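PDB 5NPY: flagellar basal body protein, which probably builds the flagellar hook of Helicobacter pylori, the curved joint that links the basal-body rod to the filament. Local coordinates for residues A129-V137 with S175-L183; P475-R483 with L492-E500. All coordinates share one frame; numbering follows the deposited sequence.

Contact 1 (A129-V137 with S175-L183)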
loop_
_atom_site.group_PDB
_atom_site.type_symbol
_atom_site.label_atom_id
_atom_site.label_comp_id
_atom_site.label_asym_id
_atom_site.label_seq_id
_atom_site.Cartn_x
_atom_site.Cartn_y
_atom_site.Cartn_z
ATOM N N ALA A 129 -3.208 -8.845 40.096
ATOM C CA ALA A 129 -4.586 -8.553 39.739
ATOM C C ALA A 129 -4.708 -7.055 39.516
ATOM O O ALA A 129 -3.804 -6.285 39.846
ATOM C CB ALA A 129 -5.556 -9.039 40.821
ATOM N N ARG A 130 -5.834 -6.645 38.933
ATOM C CA ARG A 130 -6.111 -5.238 38.677
ATOM C C ARG A 130 -6.965 -4.666 39.799
ATOM O O ARG A 130 -7.958 -5.282 40.203
ATOM C CB ARG A 130 -6.832 -5.036 37.341
ATOM C CG ARG A 130 -6.476 -6.023 36.253
ATOM C CD ARG A 130 -7.073 -5.582 34.932
ATOM N NE ARG A 130 -7.556 -6.725 34.162
ATOM C CZ ARG A 130 -7.951 -6.658 32.895
ATOM N NH1 ARG A 130 -7.896 -5.499 32.252
ATOM N NH2 ARG A 130 -8.384 -7.748 32.270
ATOM N N ASP A 131 -6.588 -3.487 40.289
ATOM C CA ASP A 131 -7.453 -2.753 41.202
ATOM C C ASP A 131 -8.572 -2.092 40.386
ATOM O O ASP A 131 -8.719 -2.331 39.181
ATOM C CB ASP A 131 -6.635 -1.772 42.047
ATOM C CG ASP A 131 -6.060 -0.619 41.242
ATOM O OD1 ASP A 131 -6.143 -0.647 40.002
ATOM O OD2 ASP A 131 -5.499 0.320 41.850
ATOM N N ALA A 132 -9.374 -1.244 41.038
ATOM C CA ALA A 132 -10.565 -0.690 40.390
ATOM C C ALA A 132 -10.234 0.056 39.102
ATOM O O ALA A 132 -11.067 0.116 38.189
ATOM C CB ALA A 132 -11.307 0.236 41.356
ATOM N N ASP A 133 -9.029 0.616 39.000
ATOM C CA ASP A 133 -8.648 1.463 37.878
ATOM C C ASP A 133 -7.733 0.756 36.890
ATOM O O ASP A 133 -7.107 1.420 36.061
ATOM C CB ASP A 133 -7.980 2.733 38.395
ATOM C CG ASP A 133 -8.751 3.360 39.530
ATOM O OD1 ASP A 133 -8.571 2.912 40.685
ATOM O OD2 ASP A 133 -9.551 4.284 39.263
ATOM N N GLY A 134 -7.635 -0.570 36.968
ATOM C CA GLY A 134 -6.827 -1.317 36.027
ATOM C C GLY A 134 -5.337 -1.288 36.275
ATOM O O GLY A 134 -4.567 -1.525 35.340
ATOM N N TYR A 135 -4.897 -0.993 37.498
ATOM C CA TYR A 135 -3.484 -1.084 37.850
ATOM C C TYR A 135 -3.171 -2.497 38.317
ATOM O O TYR A 135 -3.962 -3.105 39.040
ATOM C CB TYR A 135 -3.110 -0.087 38.955
ATOM C CG TYR A 135 -2.842 1.328 38.484
ATOM C CD1 TYR A 135 -3.854 2.281 38.458
ATOM C CD2 TYR A 135 -1.577 1.711 38.072
ATOM C CE1 TYR A 135 -3.608 3.576 38.025
ATOM C CE2 TYR A 135 -1.321 3.000 37.635
ATOM C CZ TYR A 135 -2.337 3.927 37.614
ATOM O OH TYR A 135 -2.071 5.203 37.176
ATOM N N LEU A 136 -2.019 -3.017 37.894
ATOM C CA LEU A 136 -1.561 -4.313 38.388
ATOM C C LEU A 136 -1.070 -4.165 39.821
ATOM O O LEU A 136 -0.250 -3.292 40.118
ATOM C CB LEU A 136 -0.443 -4.882 37.510
ATOM C CG LEU A 136 -0.635 -4.959 35.995
ATOM C CD1 LEU A 136 0.349 -5.949 35.399
ATOM C CD2 LEU A 136 -2.067 -5.327 35.630
ATOM N N VAL A 137 -1.581 -5.014 40.714
ATOM C CA VAL A 137 -1.285 -4.931 42.138
ATOM C C VAL A 137 -1.095 -6.333 42.691
ATOM O O VAL A 137 -1.677 -7.300 42.190
ATOM C CB VAL A 137 -2.400 -4.209 42.926
ATOM C CG1 VAL A 137 -2.435 -2.717 42.584
ATOM C CG2 VAL A 137 -3.766 -4.898 42.680
ATOM N N SER A 175 7.948 1.625 35.762
ATOM C CA SER A 175 6.895 2.341 36.469
ATOM C C SER A 175 5.710 1.399 36.635
ATOM O O SER A 175 5.714 0.283 36.098
ATOM C CB SER A 175 6.500 3.625 35.719
ATOM O OG SER A 175 5.717 3.359 34.570
ATOM N N PRO A 176 4.689 1.801 37.402
ATOM C CA PRO A 176 3.504 0.949 37.540
ATOM C C PRO A 176 2.785 0.763 36.216
ATOM O O PRO A 176 2.609 1.711 35.447
ATOM C CB PRO A 176 2.635 1.717 38.537
ATOM C CG PRO A 176 3.602 2.453 39.352
ATOM C CD PRO A 176 4.651 2.904 38.379
ATOM N N LEU A 177 2.371 -0.476 35.955
ATOM C CA LEU A 177 1.628 -0.810 34.746
ATOM C C LEU A 177 0.135 -0.617 34.974
ATOM O O LEU A 177 -0.405 -1.020 36.009
ATOM C CB LEU A 177 1.914 -2.252 34.324
ATOM C CG LEU A 177 3.406 -2.518 34.147
ATOM C CD1 LEU A 177 3.640 -3.890 33.516
ATOM C CD2 LEU A 177 4.076 -1.400 33.326
ATOM N N GLN A 178 -0.532 -0.001 34.001
ATOM C CA GLN A 178 -1.967 0.274 34.085
ATOM C C GLN A 178 -2.638 -0.214 32.803
ATOM O O GLN A 178 -2.583 0.450 31.762
ATOM C CB GLN A 178 -2.234 1.756 34.313
ATOM C CG GLN A 178 -3.706 2.065 34.534
ATOM C CD GLN A 178 -4.027 3.545 34.439
ATOM O OE1 GLN A 178 -3.225 4.343 33.945
ATOM N NE2 GLN A 178 -5.211 3.920 34.914
ATOM N N ILE A 179 -3.273 -1.374 32.884
ATOM C CA ILE A 179 -4.002 -1.930 31.753
ATOM C C ILE A 179 -5.453 -2.099 32.176
ATOM O O ILE A 179 -5.815 -3.149 32.728
ATOM C CB ILE A 179 -3.388 -3.260 31.297
ATOM C CG1 ILE A 179 -1.904 -3.076 30.970
ATOM C CG2 ILE A 179 -4.145 -3.828 30.106
ATOM C CD1 ILE A 179 -1.183 -4.366 30.691
ATOM N N PRO A 180 -6.308 -1.102 31.958
ATOM C CA PRO A 180 -7.722 -1.235 32.340
ATOM C C PRO A 180 -8.411 -2.352 31.565
ATOM O O PRO A 180 -7.866 -2.936 30.623
ATOM C CB PRO A 180 -8.324 0.135 32.002
ATOM C CG PRO A 180 -7.137 1.068 31.884
ATOM C CD PRO A 180 -5.995 0.230 31.410
ATOM N N GLN A 181 -9.652 -2.635 31.974
ATOM C CA GLN A 181 -10.422 -3.746 31.419
ATOM C C GLN A 181 -11.209 -3.336 30.173
ATOM O O GLN A 181 -11.002 -3.891 29.089
ATOM C CB GLN A 181 -11.363 -4.313 32.488
ATOM C CG GLN A 181 -12.171 -5.524 32.032
ATOM C CD GLN A 181 -12.928 -6.191 33.161
ATOM O OE1 GLN A 181 -13.327 -5.542 34.138
ATOM N NE2 GLN A 181 -13.130 -7.497 33.039
ATOM N N ASP A 182 -12.131 -2.385 30.318
ATOM C CA ASP A 182 -12.839 -1.859 29.159
ATOM C C ASP A 182 -11.891 -1.010 28.325
ATOM O O ASP A 182 -11.745 0.193 28.568
ATOM C CB ASP A 182 -14.065 -1.044 29.582
ATOM C CG ASP A 182 -14.687 -0.278 28.418
ATOM O OD1 ASP A 182 -15.336 -0.913 27.560
ATOM O OD2 ASP A 182 -14.526 0.961 28.361
ATOM N N LEU A 183 -11.233 -1.628 27.348
ATOM C CA LEU A 183 -10.297 -0.935 26.474
ATOM C C LEU A 183 -10.824 -0.987 25.048
ATOM O O LEU A 183 -10.982 -2.075 24.481
ATOM C CB LEU A 183 -8.900 -1.555 26.562
ATOM C CG LEU A 183 -7.835 -0.744 27.297
ATOM C CD1 LEU A 183 -7.279 0.353 26.414
ATOM C CD2 LEU A 183 -8.422 -0.140 28.540
#
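Y135 and Q178 lie face on: the Q178 CG methylene sits 3.7 Å from the centroid of the Y135 ring, a CH-pi contact, and the amide beyond is stacked on the ring with its plane turned by only 13°. Q178 reaches there because its CG is anti to the backbone N (chi1 -175°) and the rest of the chain is extended. Its NE2 then gives a straight but weak hydrogen bond of 3.3 Å to D133 O. The tight part is backbone on backbone. G134, at positive phi where the type I turn from D131 closes, brings its CA to 3.8 Å from P180 CA. Y135 and Q178 are bridged through their neighbours: L136 N bonds to L177 O at 3.2 Å, and I179 N makes a weak bond to G134 O at 2.8 Å. L136 CG rests on L177 CB. D131 OD1 also accepts from Y135 N across the turn. R130 NH1 adds a bond to I179 O at 3.2 Å, from 35° outside the carbonyl plane. Toward solvent the contact thins out to D133 and to exposed Q181, which lays its CB over one face of the R130 guanidinium. The D1-family hairpin 127-137 thus leans on the chain leaving strand 173-176; strand 143-148 pairs with both L136 and L177 through V144, and F87 of strand 87-93 packs against R130, L136 and I179.

Contact 2 (P475-R483 with L492-E500)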
loop_
_atom_site.group_PDB
_atom_site.type_symbol
_atom_site.label_atom_id
_atom_site.label_comp_id
_atom_site.label_asym_id
_atom_site.label_seq_id
_atom_site.Cartn_x
_atom_site.Cartn_y
_atom_site.Cartn_z
ATOM N N PRO A 475 -9.377 1.211 11.841
ATOM C CA PRO A 475 -10.788 1.216 12.239
ATOM C C PRO A 475 -10.989 1.018 13.738
ATOM O O PRO A 475 -10.108 0.552 14.470
ATOM C CB PRO A 475 -11.370 0.031 11.450
ATOM C CG PRO A 475 -10.211 -0.914 11.305
ATOM C CD PRO A 475 -8.957 -0.078 11.252
ATOM N N ARG A 476 -12.186 1.401 14.181
ATOM C CA ARG A 476 -12.628 1.150 15.545
ATOM C C ARG A 476 -12.456 -0.333 15.902
ATOM O O ARG A 476 -12.595 -1.219 15.054
ATOM C CB ARG A 476 -14.095 1.587 15.669
ATOM C CG ARG A 476 -14.586 1.884 17.075
ATOM C CD ARG A 476 -14.635 3.379 17.370
ATOM N NE ARG A 476 -14.389 3.651 18.788
ATOM C CZ ARG A 476 -14.415 4.860 19.348
ATOM N NH1 ARG A 476 -14.684 5.934 18.613
ATOM N NH2 ARG A 476 -14.172 4.995 20.649
ATOM N N GLY A 477 -12.120 -0.608 17.162
ATOM C CA GLY A 477 -12.045 -1.982 17.628
ATOM C C GLY A 477 -12.406 -2.112 19.094
ATOM O O GLY A 477 -12.293 -1.159 19.875
ATOM N N ILE A 478 -12.850 -3.315 19.462
ATOM C CA ILE A 478 -13.098 -3.669 20.857
ATOM C C ILE A 478 -11.981 -4.589 21.311
ATOM O O ILE A 478 -11.385 -5.308 20.503
ATOM C CB ILE A 478 -14.469 -4.348 21.072
ATOM C CG1 ILE A 478 -14.543 -5.671 20.291
ATOM C CG2 ILE A 478 -15.595 -3.408 20.660
ATOM C CD1 ILE A 478 -14.985 -6.881 21.076
ATOM N N PHE A 479 -11.698 -4.573 22.613
ATOM C CA PHE A 479 -10.700 -5.493 23.145
ATOM C C PHE A 479 -11.145 -6.933 22.927
ATOM O O PHE A 479 -12.322 -7.266 23.081
ATOM C CB PHE A 479 -10.452 -5.251 24.637
ATOM C CG PHE A 479 -9.549 -6.282 25.263
ATOM C CD1 PHE A 479 -8.174 -6.242 25.053
ATOM C CD2 PHE A 479 -10.073 -7.314 26.029
ATOM C CE1 PHE A 479 -7.335 -7.201 25.607
ATOM C CE2 PHE A 479 -9.242 -8.276 26.589
ATOM C CZ PHE A 479 -7.872 -8.216 26.379
ATOM N N ARG A 480 -10.191 -7.791 22.561
ATOM C CA ARG A 480 -10.472 -9.199 22.307
ATOM C C ARG A 480 -9.803 -10.093 23.350
ATOM O O ARG A 480 -10.493 -10.687 24.178
ATOM C CB ARG A 480 -10.047 -9.591 20.891
ATOM C CG ARG A 480 -11.225 -9.691 19.947
ATOM C CD ARG A 480 -10.870 -10.393 18.659
ATOM N NE ARG A 480 -11.965 -11.260 18.243
ATOM C CZ ARG A 480 -12.113 -12.511 18.662
ATOM N NH1 ARG A 480 -11.226 -13.035 19.499
ATOM N NH2 ARG A 480 -13.143 -13.237 18.248
ATOM N N ASP A 481 -8.482 -10.211 23.326
ATOM C CA ASP A 481 -7.778 -11.063 24.271
ATOM C C ASP A 481 -6.421 -10.438 24.553
ATOM O O ASP A 481 -6.002 -9.491 23.886
ATOM C CB ASP A 481 -7.637 -12.498 23.738
ATOM C CG ASP A 481 -6.592 -12.618 22.637
ATOM O OD1 ASP A 481 -5.496 -13.155 22.915
ATOM O OD2 ASP A 481 -6.866 -12.175 21.499
ATOM N N MET A 482 -5.736 -10.971 25.558
ATOM C CA MET A 482 -4.443 -10.440 25.968
ATOM C C MET A 482 -3.402 -11.550 25.995
ATOM O O MET A 482 -3.660 -12.649 26.502
ATOM C CB MET A 482 -4.524 -9.757 27.346
ATOM C CG MET A 482 -3.150 -9.523 28.004
ATOM S SD MET A 482 -3.201 -8.670 29.599
ATOM C CE MET A 482 -3.612 -10.048 30.671
ATOM N N ARG A 483 -2.227 -11.253 25.448
ATOM C CA ARG A 483 -1.099 -12.172 25.441
ATOM C C ARG A 483 0.022 -11.613 26.304
ATOM O O ARG A 483 0.245 -10.396 26.344
ATOM C CB ARG A 483 -0.566 -12.417 24.027
ATOM C CG ARG A 483 -1.613 -12.835 23.028
ATOM C CD ARG A 483 -2.239 -11.634 22.348
ATOM N NE ARG A 483 -3.214 -12.051 21.351
ATOM C CZ ARG A 483 -2.908 -12.349 20.092
ATOM N NH1 ARG A 483 -1.645 -12.269 19.679
ATOM N NH2 ARG A 483 -3.865 -12.723 19.245
ATOM N N LEU A 492 -2.096 -6.472 23.465
ATOM C CA LEU A 492 -3.551 -6.538 23.446
ATOM C C LEU A 492 -4.034 -6.761 22.016
ATOM O O LEU A 492 -3.553 -6.108 21.086
ATOM C CB LEU A 492 -4.152 -5.254 24.031
ATOM C CG LEU A 492 -3.694 -4.933 25.461
ATOM C CD1 LEU A 492 -4.308 -3.641 25.980
ATOM C CD2 LEU A 492 -4.022 -6.092 26.404
ATOM N N ALA A 493 -4.961 -7.696 21.840
ATOM C CA ALA A 493 -5.635 -7.899 20.566
ATOM C C ALA A 493 -7.008 -7.241 20.595
ATOM O O ALA A 493 -7.644 -7.122 21.646
ATOM C CB ALA A 493 -5.798 -9.384 20.239
ATOM N N PHE A 494 -7.460 -6.810 19.420
ATOM C CA PHE A 494 -8.734 -6.125 19.294
ATOM C C PHE A 494 -9.537 -6.727 18.150
ATOM O O PHE A 494 -9.048 -7.565 17.387
ATOM C CB PHE A 494 -8.529 -4.617 19.096
ATOM C CG PHE A 494 -7.985 -3.922 20.309
ATOM C CD1 PHE A 494 -8.818 -3.167 21.118
ATOM C CD2 PHE A 494 -6.640 -4.042 20.652
ATOM C CE1 PHE A 494 -8.321 -2.531 22.242
ATOM C CE2 PHE A 494 -6.135 -3.415 21.772
ATOM C CZ PHE A 494 -6.971 -2.655 22.565
ATOM N N SER A 495 -10.798 -6.296 18.045
ATOM C CA SER A 495 -11.692 -6.850 17.030
ATOM C C SER A 495 -11.231 -6.523 15.616
ATOM O O SER A 495 -11.455 -7.314 14.696
ATOM C CB SER A 495 -13.102 -6.325 17.244
ATOM O OG SER A 495 -13.053 -4.977 17.673
ATOM N N ASN A 496 -10.604 -5.375 15.416
ATOM C CA ASN A 496 -10.148 -5.037 14.080
ATOM C C ASN A 496 -8.922 -5.829 13.661
ATOM O O ASN A 496 -8.334 -5.547 12.606
ATOM C CB ASN A 496 -9.869 -3.536 13.988
ATOM C CG ASN A 496 -8.943 -3.047 15.083
ATOM O OD1 ASN A 496 -8.249 -3.842 15.719
ATOM N ND2 ASN A 496 -8.933 -1.728 15.317
ATOM N N GLY A 497 -8.493 -6.817 14.439
ATOM C CA GLY A 497 -7.346 -7.602 14.046
ATOM C C GLY A 497 -6.011 -6.945 14.302
ATOM O O GLY A 497 -5.007 -7.364 13.717
ATOM N N VAL A 498 -5.966 -5.926 15.160
ATOM C CA VAL A 498 -4.722 -5.267 15.535
ATOM C C VAL A 498 -4.238 -5.856 16.850
ATOM O O VAL A 498 -5.016 -6.005 17.802
ATOM C CB VAL A 498 -4.895 -3.744 15.656
ATOM C CG1 VAL A 498 -3.576 -3.121 15.981
ATOM C CG2 VAL A 498 -5.446 -3.170 14.369
ATOM N N VAL A 499 -2.951 -6.188 16.895
ATOM C CA VAL A 499 -2.283 -6.711 18.078
ATOM C C VAL A 499 -1.055 -5.843 18.321
ATOM O O VAL A 499 -0.092 -5.889 17.543
ATOM C CB VAL A 499 -1.890 -8.183 17.912
ATOM C CG1 VAL A 499 -1.006 -8.624 19.058
ATOM C CG2 VAL A 499 -3.138 -9.049 17.816
ATOM N N GLU A 500 -1.088 -5.046 19.381
ATOM C CA GLU A 500 0.050 -4.197 19.687
ATOM C C GLU A 500 0.459 -4.422 21.131
ATOM O O GLU A 500 -0.398 -4.491 22.017
ATOM C CB GLU A 500 -0.259 -2.704 19.480
ATOM C CG GLU A 500 -0.824 -2.364 18.112
ATOM C CD GLU A 500 -0.882 -0.869 17.860
ATOM O OE1 GLU A 500 -0.548 -0.086 18.777
ATOM O OE2 GLU A 500 -1.259 -0.484 16.735
#
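S495 meets I478 at the type I turn from F494 to G497: S495 N donates to I478 O in the carbonyl plane at 2.7 Å. Farther along, R480 N bonds to A493 O and A493 N to D481 O, with the register slipping by one residue between F479 and M482, a beta bulge. N496 can be followed outward. Its CB packs 3.8 Å from P475 CG; CG, set between the backbone N and carbonyl carbon by a chi1 of 52°, lies 3.8 Å from P475 O. The two ends of the amide then have different partners. OD1 accepts from V498 N, an Asx turn, while ND2 donates to P475 O at 2.7 Å, the acceptor lying in the amide plane although the donor stands 35° out of the carbonyl plane. On another side, L492 CD2 is wedged 3.6 Å from F479 CE1 and 3.8 Å from M482 CB. R483, salt-bridged to D481 through NE, spreads one guanidinium face over V499 CG2. The hairpin of strands 477-484 and 489-494 is flanked by strand 184-185, where G477 pairs with Y185 and the F494 ring meets Y185 edge-to-face, and by strand 499-509, which pairs with strand 489-494.

Contacts 1 and 2 lie about 17 Å apart, centre to centre, and meet where the chain of 175-183 reaches the hairpin: L183 O packs 3.2 Å from F479 CB, and I179 CG2 lies 4.1 Å from L492 CD1. Both are partly buried, with interiors of different kinds. Contact 1 joins a turn to an irregular chain, by one bridge, a ring-amide stack and an arginine reaching backbone carbonyls; contact 2 joins neighbouring strands by repeated backbone bonds, with leucine, phenylalanine and methionine on one side and charged groups at the exposed margin. Strand 499-509 serves both: its later residues A503 and I505 touch L177, while its start follows the turn of contact 2.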